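Local atomic coordinates of telomerase reverse transcriptase (Candida albicans SC5314, PDB entry 6ZDQ), a protein that probably lengthens telomeres as a reverse transcriptase, adding short DNA repeats to chromosome ends by copying a template within its own RNA component. Residues 572-577 with 626-632; 581-585 with 611-615. All coordinates share one frame; numbering follows the deposited sequence.

Interaction 1: 572-577 with 626-632. With nucleotides of chain B.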
ATOM      1  N   ARG A 572     -16.808  10.287   0.412  1.00112.63           N
ATOM      2  CA  ARG A 572     -18.228  10.241   0.737  1.00112.96           C
ATOM      3  C   ARG A 572     -19.011  11.393   0.115  1.00126.56           C
ATOM      4  O   ARG A 572     -20.206  11.534   0.402  1.00121.78           O
ATOM      5  CB  ARG A 572     -18.425  10.233   2.257  1.00113.92           C
ATOM      6  CG  ARG A 572     -17.712  11.356   2.984  1.00113.71           C
ATOM      7  CD  ARG A 572     -17.762  11.149   4.487  1.00114.56           C
ATOM      8  NE  ARG A 572     -19.120  10.893   4.956  1.00116.65           N
ATOM      9  CZ  ARG A 572     -19.986  11.842   5.292  1.00118.54           C
ATOM     10  NH1 ARG A 572     -19.638  13.119   5.215  1.00136.08           N
ATOM     11  NH2 ARG A 572     -21.201  11.516   5.706  1.00120.48           N
ATOM     12  N   THR A 573     -18.383  12.218  -0.720  1.00113.90           N
ATOM     13  CA  THR A 573     -19.046  13.328  -1.387  1.00114.34           C
ATOM     14  C   THR A 573     -18.812  13.219  -2.886  1.00113.44           C
ATOM     15  O   THR A 573     -17.795  12.682  -3.332  1.00111.68           O
ATOM     16  CB  THR A 573     -18.537  14.689  -0.884  1.00138.10           C
ATOM     17  OG1 THR A 573     -17.161  14.854  -1.251  1.00112.36           O
ATOM     18  CG2 THR A 573     -18.669  14.787   0.628  1.00115.34           C
ATOM     19  N   PHE A 574     -19.777  13.719  -3.663  1.00111.53           N
ATOM     20  CA  PHE A 574     -19.646  13.683  -5.117  1.00107.49           C
ATOM     21  C   PHE A 574     -18.412  14.445  -5.586  1.00 96.67           C
ATOM     22  O   PHE A 574     -17.745  14.030  -6.541  1.00 91.79           O
ATOM     23  CB  PHE A 574     -20.904  14.250  -5.775  1.00105.47           C
ATOM     24  CG  PHE A 574     -22.106  13.357  -5.659  1.00124.82           C
ATOM     25  CD1 PHE A 574     -22.220  12.222  -6.446  1.00 93.36           C
ATOM     26  CD2 PHE A 574     -23.129  13.658  -4.775  1.00 95.36           C
ATOM     27  CE1 PHE A 574     -23.327  11.401  -6.345  1.00105.54           C
ATOM     28  CE2 PHE A 574     -24.238  12.843  -4.671  1.00 96.36           C
ATOM     29  CZ  PHE A 574     -24.337  11.713  -5.457  1.00112.22           C
ATOM     30  N   LYS A 575     -18.098  15.566  -4.933  1.00 93.60           N
ATOM     31  CA  LYS A 575     -16.927  16.347  -5.319  1.00 93.71           C
ATOM     32  C   LYS A 575     -15.647  15.537  -5.157  1.00102.65           C
ATOM     33  O   LYS A 575     -14.832  15.450  -6.082  1.00136.41           O
ATOM     34  CB  LYS A 575     -16.859  17.635  -4.498  1.00 95.28           C
ATOM     35  CG  LYS A 575     -17.947  18.641  -4.830  1.00 95.80           C
ATOM     36  CD  LYS A 575     -17.791  19.908  -4.006  1.00 97.78           C
ATOM     37  CE  LYS A 575     -18.829  20.945  -4.394  1.00 98.75           C
ATOM     38  NZ  LYS A 575     -18.749  22.163  -3.538  1.00113.31           N
ATOM     39  N   THR A 576     -15.453  14.931  -3.984  1.00103.53           N
ATOM     40  CA  THR A 576     -14.244  14.149  -3.752  1.00108.16           C
ATOM     41  C   THR A 576     -14.231  12.866  -4.575  1.00106.68           C
ATOM     42  O   THR A 576     -13.156  12.393  -4.961  1.00105.94           O
ATOM     43  CB  THR A 576     -14.101  13.827  -2.264  1.00104.78           C
ATOM     44  OG1 THR A 576     -15.291  13.178  -1.796  1.00117.08           O
ATOM     45  CG2 THR A 576     -13.875  15.103  -1.464  1.00100.00           C
ATOM     46  N   LEU A 577     -15.403  12.285  -4.840  1.00117.76           N
ATOM     47  CA  LEU A 577     -15.462  11.067  -5.644  1.00 92.73           C
ATOM     48  C   LEU A 577     -15.005  11.323  -7.075  1.00 96.68           C
ATOM     49  O   LEU A 577     -14.129  10.619  -7.590  1.00 91.81           O
ATOM     50  CB  LEU A 577     -16.879  10.493  -5.631  1.00109.25           C
ATOM     51  CG  LEU A 577     -17.126   9.305  -6.568  1.00103.84           C
ATOM     52  CD1 LEU A 577     -16.160   8.162  -6.283  1.00 93.24           C
ATOM     53  CD2 LEU A 577     -18.569   8.835  -6.468  1.00 92.70           C
ATOM     54  N   ILE A 626     -24.351   7.427  -1.591  1.00122.99           N
ATOM     55  CA  ILE A 626     -24.063   8.797  -1.168  1.00116.77           C
ATOM     56  C   ILE A 626     -25.101   9.811  -1.629  1.00116.64           C
ATOM     57  O   ILE A 626     -25.111  10.942  -1.118  1.00113.15           O
ATOM     58  CB  ILE A 626     -22.677   9.260  -1.658  1.00121.24           C
ATOM     59  CG1 ILE A 626     -22.667   9.401  -3.180  1.00128.29           C
ATOM     60  CG2 ILE A 626     -21.608   8.296  -1.187  1.00142.14           C
ATOM     61  CD1 ILE A 626     -21.359   9.918  -3.735  1.00136.64           C
ATOM     62  N   VAL A 627     -25.966   9.457  -2.582  1.00103.29           N
ATOM     63  CA  VAL A 627     -27.015  10.384  -2.994  1.00101.48           C
ATOM     64  C   VAL A 627     -28.054  10.567  -1.896  1.00103.95           C
ATOM     65  O   VAL A 627     -28.850  11.513  -1.951  1.00104.88           O
ATOM     66  CB  VAL A 627     -27.681   9.906  -4.298  1.00104.02           C
ATOM     67  CG1 VAL A 627     -28.654   8.771  -4.018  1.00103.87           C
ATOM     68  CG2 VAL A 627     -28.372  11.062  -5.014  1.00101.67           C
ATOM     69  N   LYS A 628     -28.063   9.689  -0.891  1.00105.37           N
ATOM     70  CA  LYS A 628     -29.051   9.797   0.176  1.00115.97           C
ATOM     71  C   LYS A 628     -28.868  11.069   0.993  1.00108.19           C
ATOM     72  O   LYS A 628     -29.852  11.627   1.487  1.00111.77           O
ATOM     73  CB  LYS A 628     -28.982   8.570   1.087  1.00116.37           C
ATOM     74  CG  LYS A 628     -29.362   7.264   0.410  1.00110.58           C
ATOM     75  CD  LYS A 628     -29.257   6.093   1.375  1.00133.92           C
ATOM     76  CE  LYS A 628     -29.662   4.788   0.709  1.00120.16           C
ATOM     77  NZ  LYS A 628     -29.570   3.633   1.642  1.00135.83           N
ATOM     78  N   TYR A 629     -27.630  11.547   1.144  1.00106.39           N
ATOM     79  CA  TYR A 629     -27.365  12.743   1.930  1.00128.97           C
ATOM     80  C   TYR A 629     -26.724  13.880   1.148  1.00105.05           C
ATOM     81  O   TYR A 629     -26.852  15.035   1.566  1.00105.96           O
ATOM     82  CB  TYR A 629     -26.473  12.410   3.138  1.00120.00           C
ATOM     83  CG  TYR A 629     -25.213  11.650   2.794  1.00109.10           C
ATOM     84  CD1 TYR A 629     -25.215  10.263   2.725  1.00105.96           C
ATOM     85  CD2 TYR A 629     -24.021  12.317   2.550  1.00119.95           C
ATOM     86  CE1 TYR A 629     -24.068   9.562   2.413  1.00104.78           C
ATOM     87  CE2 TYR A 629     -22.866  11.625   2.238  1.00103.17           C
ATOM     88  CZ  TYR A 629     -22.896  10.248   2.171  1.00103.21           C
ATOM     89  OH  TYR A 629     -21.752   9.550   1.862  1.00110.35           O
ATOM     90  N   ASP A 630     -26.050  13.597   0.039  1.00102.89           N
ATOM     91  CA  ASP A 630     -25.410  14.631  -0.758  1.00107.00           C
ATOM     92  C   ASP A 630     -26.349  15.106  -1.867  1.00101.72           C
ATOM     93  O   ASP A 630     -27.425  14.548  -2.090  1.00128.68           O
ATOM     94  CB  ASP A 630     -24.095  14.109  -1.340  1.00114.85           C
ATOM     95  CG  ASP A 630     -23.149  15.222  -1.742  1.00 98.51           C
ATOM     96  OD1 ASP A 630     -23.554  16.403  -1.683  1.00112.32           O
ATOM     97  OD2 ASP A 630     -21.997  14.914  -2.115  1.00109.31           O
ATOM     98  N   THR A 631     -25.930  16.158  -2.567  1.00112.91           N
ATOM     99  CA  THR A 631     -26.701  16.740  -3.659  1.00104.37           C
ATOM    100  C   THR A 631     -25.917  16.587  -4.954  1.00114.49           C
ATOM    101  O   THR A 631     -24.810  17.123  -5.081  1.00 98.14           O
ATOM    102  CB  THR A 631     -27.013  18.215  -3.392  1.00102.88           C
ATOM    103  OG1 THR A 631     -27.729  18.338  -2.156  1.00105.02           O
ATOM    104  CG2 THR A 631     -27.856  18.789  -4.519  1.00103.74           C
ATOM    105  N   PHE A 632     -26.492  15.863  -5.909  1.00115.25           N
ATOM    106  CA  PHE A 632     -25.837  15.618  -7.187  1.00 97.17           C
ATOM    107  C   PHE A 632     -26.070  16.782  -8.141  1.00101.93           C
ATOM    108  O   PHE A 632     -27.191  17.281  -8.277  1.00 99.48           O
ATOM    109  CB  PHE A 632     -26.353  14.318  -7.805  1.00 97.05           C
ATOM    110  CG  PHE A 632     -25.771  14.009  -9.158  1.00 95.62           C
ATOM    111  CD1 PHE A 632     -24.459  13.585  -9.284  1.00 93.94           C
ATOM    112  CD2 PHE A 632     -26.545  14.123 -10.302  1.00 96.31           C
ATOM    113  CE1 PHE A 632     -23.925  13.295 -10.527  1.00 92.89           C
ATOM    114  CE2 PHE A 632     -26.016  13.832 -11.546  1.00 95.22           C
ATOM    115  CZ  PHE A 632     -24.705  13.417 -11.657  1.00 93.47           C
TER
ATOM    116  P     U B  36     -19.012  17.442   5.356  1.00111.12           P
ATOM    117  OP1   U B  36     -17.722  16.922   4.834  1.00112.38           O
ATOM    118  OP2   U B  36     -19.045  18.721   6.108  1.00112.81           O
ATOM    119  O5'   U B  36     -20.024  17.579   4.135  1.00109.63           O
ATOM    120  C5'   U B  36     -20.411  16.440   3.382  1.00107.82           C
ATOM    121  C4'   U B  36     -21.625  16.724   2.536  1.00106.60           C
ATOM    122  O4'   U B  36     -22.761  17.040   3.380  1.00114.88           O
ATOM    123  C3'   U B  36     -21.515  17.918   1.608  1.00107.86           C
ATOM    124  O3'   U B  36     -20.798  17.611   0.427  1.00123.75           O
ATOM    125  C2'   U B  36     -22.973  18.295   1.371  1.00106.83           C
ATOM    126  O2'   U B  36     -23.561  17.448   0.395  1.00115.57           O
ATOM    127  C1'   U B  36     -23.598  17.973   2.730  1.00106.08           C
ATOM    128  N1    U B  36     -23.741  19.169   3.592  1.00107.50           N
ATOM    129  C2    U B  36     -24.872  19.940   3.423  1.00107.62           C
ATOM    130  O2    U B  36     -25.733  19.676   2.602  1.00106.63           O
ATOM    131  N3    U B  36     -24.960  21.032   4.250  1.00109.22           N
ATOM    132  C4    U B  36     -24.048  21.421   5.210  1.00110.69           C
ATOM    133  O4    U B  36     -24.268  22.433   5.876  1.00112.27           O
ATOM    134  C5    U B  36     -22.904  20.571   5.326  1.00110.48           C
ATOM    135  C6    U B  36     -22.793  19.498   4.533  1.00108.93           C
ATOM    136  P     C B  37     -20.247  18.788  -0.511  1.00110.07           P
ATOM    137  OP1   C B  37     -19.109  18.253  -1.298  1.00110.89           O
ATOM    138  OP2   C B  37     -20.054  19.997   0.334  1.00111.82           O
ATOM    139  O5'   C B  37     -21.458  19.058  -1.505  1.00108.94           O
ATOM    140  C5'   C B  37     -21.669  20.345  -2.053  1.00110.19           C
ATOM    141  C4'   C B  37     -23.130  20.603  -2.309  1.00109.16           C
ATOM    142  O4'   C B  37     -23.881  20.473  -1.076  1.00108.47           O
ATOM    143  C3'   C B  37     -23.457  22.001  -2.795  1.00110.67           C
ATOM    144  O3'   C B  37     -23.239  22.152  -4.183  1.00126.13           O
ATOM    145  C2'   C B  37     -24.908  22.176  -2.378  1.00109.94           C
ATOM    146  O2'   C B  37     -25.774  21.523  -3.296  1.00108.59           O
ATOM    147  C1'   C B  37     -24.937  21.411  -1.054  1.00108.97           C
ATOM    148  N1    C B  37     -24.757  22.289   0.127  1.00110.42           N
ATOM    149  C2    C B  37     -25.751  23.208   0.486  1.00111.26           C
ATOM    150  O2    C B  37     -26.778  23.305  -0.204  1.00113.47           O
ATOM    151  N3    C B  37     -25.567  23.987   1.578  1.00112.79           N
ATOM    152  C4    C B  37     -24.457  23.869   2.307  1.00113.46           C
ATOM    153  N4    C B  37     -24.324  24.658   3.375  1.00115.18           N
ATOM    154  C5    C B  37     -23.434  22.937   1.972  1.00112.69           C
ATOM    155  C6    C B  37     -23.628  22.176   0.890  1.00111.18           C
ATOM    156  P     U B  57     -34.722  15.559   2.733  1.00 98.58           P
ATOM    157  OP1   U B  57     -35.674  14.569   2.165  1.00 96.36           O
ATOM    158  OP2   U B  57     -35.201  16.566   3.713  1.00122.29           O
ATOM    159  O5'   U B  57     -33.525  14.757   3.408  1.00 97.90           O
ATOM    160  C5'   U B  57     -32.752  13.841   2.650  1.00 95.95           C
ATOM    161  C4'   U B  57     -31.566  13.345   3.434  1.00 95.99           C
ATOM    162  O4'   U B  57     -30.607  14.416   3.624  1.00107.80           O
ATOM    163  C3'   U B  57     -31.851  12.861   4.843  1.00105.43           C
ATOM    164  O3'   U B  57     -32.397  11.557   4.873  1.00 94.14           O
ATOM    165  C2'   U B  57     -30.487  12.977   5.510  1.00102.36           C
ATOM    166  O2'   U B  57     -29.650  11.895   5.127  1.00 95.52           O
ATOM    167  C1'   U B  57     -29.943  14.251   4.860  1.00 98.90           C
ATOM    168  N1    U B  57     -30.171  15.458   5.688  1.00101.42           N
ATOM    169  C2    U B  57     -29.310  15.691   6.747  1.00112.11           C
ATOM    170  O2    U B  57     -28.389  14.944   7.031  1.00102.04           O
ATOM    171  N3    U B  57     -29.568  16.832   7.466  1.00106.63           N
ATOM    172  C4    U B  57     -30.575  17.748   7.241  1.00106.38           C
ATOM    173  O4    U B  57     -30.680  18.729   7.980  1.00108.64           O
ATOM    174  C5    U B  57     -31.419  17.441   6.126  1.00104.86           C
ATOM    175  C6    U B  57     -31.191  16.337   5.406  1.00102.46           C
TER
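The ring of Phe574 is sandwiched between two side chains of 626-632. Ile626 lays its CD1 methyl over one face, 3.7 Å from CD1 to the Phe574 ring centroid, a CH-pi contact. Phe632 meets the opposite face with its edge. This T-shaped pair has ring centroids 5.4 Å apart and planes at 64°. Val627 CB lies at the ring edge, near its plane, 4.0 Å from Phe574 CZ. With CG of Phe574 anti to the carbonyl carbon (chi1 -71°), the ring leaves the helix start toward 626-632. Leu577 CD2 adds a looser touch on Ile626 CD1. Phe619 of helix 602-626 packs on Phe574, Leu577 and Phe632.

Two hydrogen bonds join the segments. Phe574 N donates to Asp630 OD2 at 3.0 Å, its N-H pointing nearly straight at the oxygen. Tyr629 OH donates to Arg572 O over 2.9 Å and uses a lone pair in the carbonyl plane.

The Arg572 guanidinium lies almost parallel to the Tyr629 ring, their planes 6° apart. It is offset, with NH2 3.8 Å from Tyr629 CE2. NH2 also forms a salt bridge with Asp126 of the telomerase RNA-binding domain, linking that domain to the C-terminal helices beside the three-way-junction RNA.

Thr573 is the N-cap of helix 574-588. Its CG2 comes 3.5 Å from O3' of U36 of chain B. Phe574, whose N-H Asp630 accepts, is the first residue of the helix. This would probably favour a negative charge on Asp630, if the carboxylate is ionised. The two bonds and the Phe574 packing fix helix start and loop together beside the RNA.

Interaction 2: 581-585 with 611-615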
ATOM      1  N   LEU A 581     -11.726  10.004  -9.147  1.00 95.80           N
ATOM      2  CA  LEU A 581     -11.985   9.250 -10.371  1.00108.78           C
ATOM      3  C   LEU A 581     -11.376   9.938 -11.587  1.00115.03           C
ATOM      4  O   LEU A 581     -10.845   9.275 -12.484  1.00109.40           O
ATOM      5  CB  LEU A 581     -13.490   9.052 -10.566  1.00103.13           C
ATOM      6  CG  LEU A 581     -14.205   8.113  -9.590  1.00 95.05           C
ATOM      7  CD1 LEU A 581     -15.650   7.886 -10.011  1.00 91.01           C
ATOM      8  CD2 LEU A 581     -13.464   6.792  -9.468  1.00100.85           C
ATOM      9  N   LYS A 582     -11.449  11.271 -11.635  1.00119.78           N
ATOM     10  CA  LYS A 582     -10.803  12.008 -12.716  1.00115.15           C
ATOM     11  C   LYS A 582      -9.293  11.810 -12.686  1.00109.12           C
ATOM     12  O   LYS A 582      -8.682  11.439 -13.694  1.00121.94           O
ATOM     13  CB  LYS A 582     -11.159  13.493 -12.615  1.00103.87           C
ATOM     14  CG  LYS A 582     -10.555  14.362 -13.699  1.00107.11           C
ATOM     15  CD  LYS A 582     -10.978  15.808 -13.511  1.00112.08           C
ATOM     16  CE  LYS A 582     -10.414  16.699 -14.599  1.00 99.38           C
ATOM     17  NZ  LYS A 582     -10.885  18.102 -14.447  1.00130.87           N
ATOM     18  N   THR A 583      -8.672  12.047 -11.527  1.00 93.93           N
ATOM     19  CA  THR A 583      -7.233  11.851 -11.401  1.00109.64           C
ATOM     20  C   THR A 583      -6.834  10.385 -11.502  1.00 97.74           C
ATOM     21  O   THR A 583      -5.662  10.094 -11.761  1.00108.71           O
ATOM     22  CB  THR A 583      -6.729  12.432 -10.077  1.00 97.42           C
ATOM     23  OG1 THR A 583      -7.380  11.775  -8.984  1.00145.72           O
ATOM     24  CG2 THR A 583      -7.015  13.926 -10.006  1.00105.50           C
ATOM     25  N   PHE A 584      -7.771   9.457 -11.296  1.00112.64           N
ATOM     26  CA  PHE A 584      -7.462   8.040 -11.457  1.00113.52           C
ATOM     27  C   PHE A 584      -7.500   7.629 -12.923  1.00106.63           C
ATOM     28  O   PHE A 584      -6.614   6.904 -13.389  1.00103.93           O
ATOM     29  CB  PHE A 584      -8.435   7.191 -10.635  1.00113.20           C
ATOM     30  CG  PHE A 584      -8.237   5.711 -10.794  1.00 97.75           C
ATOM     31  CD1 PHE A 584      -7.279   5.044 -10.047  1.00100.18           C
ATOM     32  CD2 PHE A 584      -9.013   4.984 -11.681  1.00 97.03           C
ATOM     33  CE1 PHE A 584      -7.096   3.680 -10.189  1.00104.45           C
ATOM     34  CE2 PHE A 584      -8.834   3.622 -11.827  1.00106.35           C
ATOM     35  CZ  PHE A 584      -7.874   2.969 -11.079  1.00101.17           C
ATOM     36  N   TYR A 585      -8.525   8.070 -13.655  1.00105.77           N
ATOM     37  CA  TYR A 585      -8.618   7.756 -15.076  1.00 99.61           C
ATOM     38  C   TYR A 585      -7.439   8.341 -15.844  1.00113.79           C
ATOM     39  O   TYR A 585      -6.773   7.637 -16.612  1.00112.39           O
ATOM     40  CB  TYR A 585      -9.943   8.275 -15.635  1.00 92.33           C
ATOM     41  CG  TYR A 585     -10.147   7.984 -17.104  1.00115.33           C
ATOM     42  CD1 TYR A 585     -10.713   6.786 -17.521  1.00 92.29           C
ATOM     43  CD2 TYR A 585      -9.781   8.910 -18.073  1.00104.23           C
ATOM     44  CE1 TYR A 585     -10.902   6.517 -18.863  1.00106.30           C
ATOM     45  CE2 TYR A 585      -9.967   8.650 -19.416  1.00 92.04           C
ATOM     46  CZ  TYR A 585     -10.527   7.453 -19.806  1.00114.64           C
ATOM     47  OH  TYR A 585     -10.714   7.192 -21.145  1.00112.21           O
ATOM     48  N   LEU A 611     -10.921   0.612 -18.758  1.00 99.43           N
ATOM     49  CA  LEU A 611     -10.763   1.682 -17.780  1.00 97.87           C
ATOM     50  C   LEU A 611     -12.004   2.564 -17.716  1.00101.07           C
ATOM     51  O   LEU A 611     -12.426   2.975 -16.629  1.00 95.01           O
ATOM     52  CB  LEU A 611      -9.527   2.517 -18.111  1.00 97.76           C
ATOM     53  CG  LEU A 611      -9.177   3.618 -17.109  1.00124.27           C
ATOM     54  CD1 LEU A 611      -8.937   3.027 -15.729  1.00120.31           C
ATOM     55  CD2 LEU A 611      -7.968   4.417 -17.574  1.00 97.18           C
ATOM     56  N   LEU A 612     -12.597   2.872 -18.872  1.00110.15           N
ATOM     57  CA  LEU A 612     -13.757   3.758 -18.899  1.00101.17           C
ATOM     58  C   LEU A 612     -14.966   3.111 -18.234  1.00 93.93           C
ATOM     59  O   LEU A 612     -15.609   3.720 -17.371  1.00 93.05           O
ATOM     60  CB  LEU A 612     -14.081   4.161 -20.339  1.00109.93           C
ATOM     61  CG  LEU A 612     -15.246   5.141 -20.520  1.00 92.09           C
ATOM     62  CD1 LEU A 612     -14.997   6.435 -19.758  1.00 90.79           C
ATOM     63  CD2 LEU A 612     -15.490   5.420 -21.995  1.00 92.36           C
ATOM     64  N   ARG A 613     -15.295   1.877 -18.622  1.00107.15           N
ATOM     65  CA  ARG A 613     -16.465   1.220 -18.045  1.00102.01           C
ATOM     66  C   ARG A 613     -16.298   1.002 -16.547  1.00 96.86           C
ATOM     67  O   ARG A 613     -17.253   1.168 -15.781  1.00102.19           O
ATOM     68  CB  ARG A 613     -16.741  -0.106 -18.755  1.00 98.86           C
ATOM     69  CG  ARG A 613     -17.622   0.034 -19.987  1.00119.45           C
ATOM     70  CD  ARG A 613     -17.912  -1.310 -20.626  1.00101.75           C
ATOM     71  NE  ARG A 613     -16.714  -1.900 -21.215  1.00102.80           N
ATOM     72  CZ  ARG A 613     -16.436  -1.882 -22.514  1.00109.36           C
ATOM     73  NH1 ARG A 613     -17.275  -1.309 -23.366  1.00125.79           N
ATOM     74  NH2 ARG A 613     -15.320  -2.441 -22.964  1.00104.45           N
ATOM     75  N   LEU A 614     -15.091   0.643 -16.106  1.00 97.57           N
ATOM     76  CA  LEU A 614     -14.897   0.345 -14.690  1.00 98.40           C
ATOM     77  C   LEU A 614     -14.984   1.596 -13.824  1.00 96.49           C
ATOM     78  O   LEU A 614     -15.449   1.521 -12.681  1.00116.35           O
ATOM     79  CB  LEU A 614     -13.560  -0.366 -14.475  1.00100.07           C
ATOM     80  CG  LEU A 614     -13.646  -1.894 -14.383  1.00140.35           C
ATOM     81  CD1 LEU A 614     -14.588  -2.315 -13.257  1.00116.63           C
ATOM     82  CD2 LEU A 614     -14.087  -2.507 -15.705  1.00111.39           C
ATOM     83  N   VAL A 615     -14.551   2.748 -14.336  1.00113.01           N
ATOM     84  CA  VAL A 615     -14.643   3.972 -13.545  1.00109.83           C
ATOM     85  C   VAL A 615     -16.060   4.542 -13.575  1.00 93.51           C
ATOM     86  O   VAL A 615     -16.504   5.161 -12.600  1.00 92.09           O
ATOM     87  CB  VAL A 615     -13.599   5.000 -14.024  1.00 98.94           C
ATOM     88  CG1 VAL A 615     -13.939   5.526 -15.408  1.00 95.84           C
ATOM     89  CG2 VAL A 615     -13.472   6.145 -13.031  1.00102.29           C
TER
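Leu611 reaches across to two aromatic side chains of 581-585. Its CG lies 3.5 Å from Tyr585 CD1, and its CD2 comes 3.6 Å from the backbone atom Tyr585 O. The other methyl, CD1, meets Phe584 CE2 at 3.9 Å. CG anti to the backbone N (chi1 -176°) carries the branch toward Tyr585, and the second torsion (chi2 59°) turns CD1 to Phe584.

Leu612 takes a smaller part. Its CD1 approaches Tyr585 CE1 at 4.2 Å, near the outer part of the ring. Ile669 and Ile672 of helix 662-676 touch the same leucine.

The two segments belong to helices 574-588 and 602-626, which run antiparallel within a helical bundle consistent with the C-terminal extension, or thumb, of telomerase reverse transcriptases. The axes of the two short segments pass 11.0 Å apart at 161°. No hydrogen bond crosses between the segments, and apolar side chains fill the interface. The Tyr585 OH is hydrogen-bonded to Thr648 OG1, which ties the far end of the ring to a third helix, 634-656.

One turn on from Leu611, Val615 faces both Tyr585 and Leu581 with its two methyls. CG1 sits 4.1 Å from Tyr585 CD1. CG2 fits against Leu581, 3.6 Å from CD2 and 3.8 Å from CB. The leucine and valine side chains run alongside in opposite senses, and Phe619 packs against Leu581 one helical turn beyond Val615.

How the interactions relate
Both contacts use helix 574-588 and lie on the same side of the chain's centre, about 17 Å apart between their centres. Interaction 1 holds the start of that helix to the end of helix 602-626 and the loop that follows. Interaction 2 holds its middle to the body of the same partner helix, and is nested inside the chain loop that interaction 1 closes. Both are mostly buried, but interaction 1 borders the bound RNA, while interaction 2 stays about 7 Å from the nucleic acid at the nearest atoms. The chemistry follows: hydrogen bonds and charged groups accompany the apolar packing in 572-577 with 626-632, whereas 581-585 with 611-615 is joined by apolar contacts alone. Phe619 packs on residues of both.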